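Local coordinates for protein beta-ketoacyl synthase (Burkholderia phymatum, PDB 4EWG) that probably condenses acyl groups with carrier-protein-bound malonyl units to form 3-oxoacyl chains, as other beta-ketoacyl-ACP synthases do in fatty acid synthesis, at residues A[92-97]-A[241-246]. Residues are numbered along the deposited sequence; the frame is centred on the assembly and turned at random.
Sequences AGFAGD and TLVLEE
Val243 rests its forked side chain against Ala92 and Phe94 together, joining strand 238-246 to the end of helix 76-92. Its CG2 lies 3.9 Å from Ala92 CB, and CG1 is nearly as close to that same methyl. With CG1 anti to the backbone N (chi1 175°), this branch alone also reaches the rim of the Phe94 ring, 4.3 Å from CE2. A small alanine suits its place: of the two segments, Ala92 CA and Val243 CA come closest, 6.9 Å apart. Beta-branched valine suits an extended strand and spreads two methyls over Ala92 CB. The positive phi of Gly93, which glycine accepts readily, ends the helix in a Schellman motif, and Phe94 follows with its side chain directed toward the strand. The ring meets Glu245 edge-on: OE1 sits near the ring plane, 4.1 Å from CE2, where the slightly positive C-H rim suits a carboxylate oxygen, although ring and carboxylate planes are 41° apart. Glu245 is buried but well satisfied, with OE1 bonded to Thr11 and OE2 to Arg253 in a salt bridge and to His249, a calcium ligand seen in this protein, although no calcium is bound to this chain. Arg253 also bonds Ala92 O. The helix end lies over strands 238-246 and 8-16, neighbours in the mixed sheet, while Leu242 and Leu244 face helix 170-183 across it, the layered build of the thiolase fold.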
ATOM      1  N   ALA A  92      -0.943   0.407 -25.477  1.00 18.85           N
ATOM      2  CA  ALA A  92      -0.637  -1.042 -25.468  1.00 19.15           C
ATOM      3  C   ALA A  92      -1.542  -1.869 -26.409  1.00 20.04           C
ATOM      4  O   ALA A  92      -1.343  -3.063 -26.580  1.00 19.78           O
ATOM      5  CB  ALA A  92      -0.703  -1.591 -24.056  1.00 18.14           C
ATOM      6  N   GLY A  93      -2.532  -1.218 -27.008  1.00 20.83           N
ATOM      7  CA  GLY A  93      -3.424  -1.880 -27.963  1.00 22.00           C
ATOM      8  C   GLY A  93      -4.659  -2.489 -27.323  1.00 22.13           C
ATOM      9  O   GLY A  93      -5.354  -3.265 -27.962  1.00 23.08           O
ATOM     10  N   PHE A  94      -4.938  -2.144 -26.073  1.00 21.38           N
ATOM     11  CA  PHE A  94      -6.069  -2.752 -25.349  1.00 21.40           C
ATOM     12  C   PHE A  94      -7.341  -1.898 -25.299  1.00 21.66           C
ATOM     13  O   PHE A  94      -8.314  -2.320 -24.708  1.00 21.49           O
ATOM     14  CB  PHE A  94      -5.641  -3.122 -23.924  1.00 20.40           C
ATOM     15  CG  PHE A  94      -4.650  -4.231 -23.868  1.00 20.39           C
ATOM     16  CD1 PHE A  94      -4.943  -5.461 -24.413  1.00 20.93           C
ATOM     17  CD2 PHE A  94      -3.442  -4.069 -23.227  1.00 20.09           C
ATOM     18  CE1 PHE A  94      -4.028  -6.500 -24.354  1.00 20.99           C
ATOM     19  CE2 PHE A  94      -2.529  -5.116 -23.160  1.00 20.28           C
ATOM     20  CZ  PHE A  94      -2.823  -6.317 -23.732  1.00 20.71           C
ATOM     21  N   ALA A  95      -7.346  -0.714 -25.919  1.00 22.45           N
ATOM     22  CA  ALA A  95      -8.600   0.078 -26.023  1.00 23.10           C
ATOM     23  C   ALA A  95      -9.721  -0.820 -26.565  1.00 23.86           C
ATOM     24  O   ALA A  95      -9.509  -1.571 -27.500  1.00 24.64           O
ATOM     25  CB  ALA A  95      -8.416   1.295 -26.927  1.00 23.48           C
ATOM     26  N   GLY A  96     -10.906  -0.749 -25.967  1.00 24.21           N
ATOM     27  CA  GLY A  96     -12.078  -1.536 -26.438  1.00 24.37           C
ATOM     28  C   GLY A  96     -11.922  -3.055 -26.345  1.00 25.16           C
ATOM     29  O   GLY A  96     -12.807  -3.807 -26.795  1.00 25.65           O
ATOM     30  N   ASP A  97     -10.805  -3.515 -25.763  1.00 25.03           N
ATOM     31  CA  ASP A  97     -10.517  -4.947 -25.621  1.00 25.64           C
ATOM     32  C   ASP A  97     -10.891  -5.374 -24.198  1.00 26.69           C
ATOM     33  O   ASP A  97     -10.169  -5.066 -23.250  1.00 27.41           O
ATOM     34  CB  ASP A  97      -9.023  -5.234 -25.891  1.00 25.01           C
ATOM     35  CG  ASP A  97      -8.664  -6.710 -25.767  1.00 24.87           C
ATOM     36  OD1 ASP A  97      -9.418  -7.505 -25.212  1.00 24.86           O
ATOM     37  OD2 ASP A  97      -7.605  -7.103 -26.237  1.00 25.38           O
ATOM     38  N   THR A 241       1.469   5.683 -15.939  1.00 12.58           N
ATOM     39  CA  THR A 241       1.167   4.280 -15.878  1.00 12.47           C
ATOM     40  C   THR A 241       1.989   3.547 -16.938  1.00 12.82           C
ATOM     41  O   THR A 241       2.066   3.991 -18.111  1.00 12.85           O
ATOM     42  CB  THR A 241      -0.322   4.011 -16.168  1.00 12.40           C
ATOM     43  OG1 THR A 241      -1.152   4.733 -15.240  1.00 12.26           O
ATOM     44  CG2 THR A 241      -0.632   2.495 -16.051  1.00 12.39           C
ATOM     45  N   LEU A 242       2.552   2.410 -16.547  1.00 12.65           N
ATOM     46  CA  LEU A 242       3.113   1.463 -17.512  1.00 13.02           C
ATOM     47  C   LEU A 242       2.254   0.196 -17.562  1.00 13.18           C
ATOM     48  O   LEU A 242       1.723  -0.275 -16.526  1.00 12.72           O
ATOM     49  CB  LEU A 242       4.533   1.086 -17.162  1.00 13.16           C
ATOM     50  CG  LEU A 242       5.550   2.184 -16.933  1.00 13.15           C
ATOM     51  CD1 LEU A 242       6.863   1.545 -16.448  1.00 13.15           C
ATOM     52  CD2 LEU A 242       5.753   2.928 -18.232  1.00 13.61           C
ATOM     53  N   VAL A 243       2.081  -0.333 -18.777  1.00 13.76           N
ATOM     54  CA  VAL A 243       1.470  -1.646 -18.964  1.00 14.16           C
ATOM     55  C   VAL A 243       2.631  -2.674 -18.995  1.00 14.66           C
ATOM     56  O   VAL A 243       3.466  -2.665 -19.887  1.00 15.43           O
ATOM     57  CB  VAL A 243       0.646  -1.737 -20.260  1.00 14.32           C
ATOM     58  CG1 VAL A 243       0.147  -3.150 -20.440  1.00 14.65           C
ATOM     59  CG2 VAL A 243      -0.514  -0.734 -20.265  1.00 14.03           C
ATOM     60  N   LEU A 244       2.682  -3.522 -18.004  1.00 14.85           N
ATOM     61  CA  LEU A 244       3.668  -4.588 -17.952  1.00 15.45           C
ATOM     62  C   LEU A 244       2.976  -5.826 -18.448  1.00 15.90           C
ATOM     63  O   LEU A 244       1.770  -6.018 -18.203  1.00 15.56           O
ATOM     64  CB  LEU A 244       4.159  -4.841 -16.510  1.00 15.06           C
ATOM     65  CG  LEU A 244       5.241  -3.951 -15.885  1.00 14.99           C
ATOM     66  CD1 LEU A 244       4.828  -2.486 -15.965  1.00 14.71           C
ATOM     67  CD2 LEU A 244       5.465  -4.365 -14.422  1.00 14.50           C
ATOM     68  N   GLU A 245       3.730  -6.685 -19.124  1.00 16.70           N
ATOM     69  CA  GLU A 245       3.110  -7.817 -19.785  1.00 17.34           C
ATOM     70  C   GLU A 245       4.096  -8.965 -19.883  1.00 18.11           C
ATOM     71  O   GLU A 245       5.270  -8.754 -20.191  1.00 17.92           O
ATOM     72  CB  GLU A 245       2.657  -7.378 -21.153  1.00 17.75           C
ATOM     73  CG  GLU A 245       1.947  -8.446 -21.959  1.00 18.48           C
ATOM     74  CD  GLU A 245       1.247  -7.888 -23.197  1.00 18.67           C
ATOM     75  OE1 GLU A 245       1.302  -6.652 -23.440  1.00 18.19           O
ATOM     76  OE2 GLU A 245       0.635  -8.696 -23.931  1.00 19.24           O
ATOM     77  N   GLU A 246       3.615 -10.177 -19.611  1.00 18.27           N
ATOM     78  CA  GLU A 246       4.462 -11.349 -19.746  1.00 19.32           C
ATOM     79  C   GLU A 246       4.940 -11.433 -21.214  1.00 20.46           C
ATOM     80  O   GLU A 246       4.196 -11.145 -22.135  1.00 19.78           O
ATOM     81  CB  GLU A 246       3.713 -12.612 -19.325  1.00 19.47           C
ATOM     82  CG  GLU A 246       4.553 -13.870 -19.313  1.00 20.62           C
ATOM     83  CD  GLU A 246       4.643 -14.567 -20.652  1.00 21.46           C
ATOM     84  OE1 GLU A 246       3.655 -14.555 -21.403  1.00 21.77           O
ATOM     85  OE2 GLU A 246       5.722 -15.121 -20.969  1.00 22.64           O
TER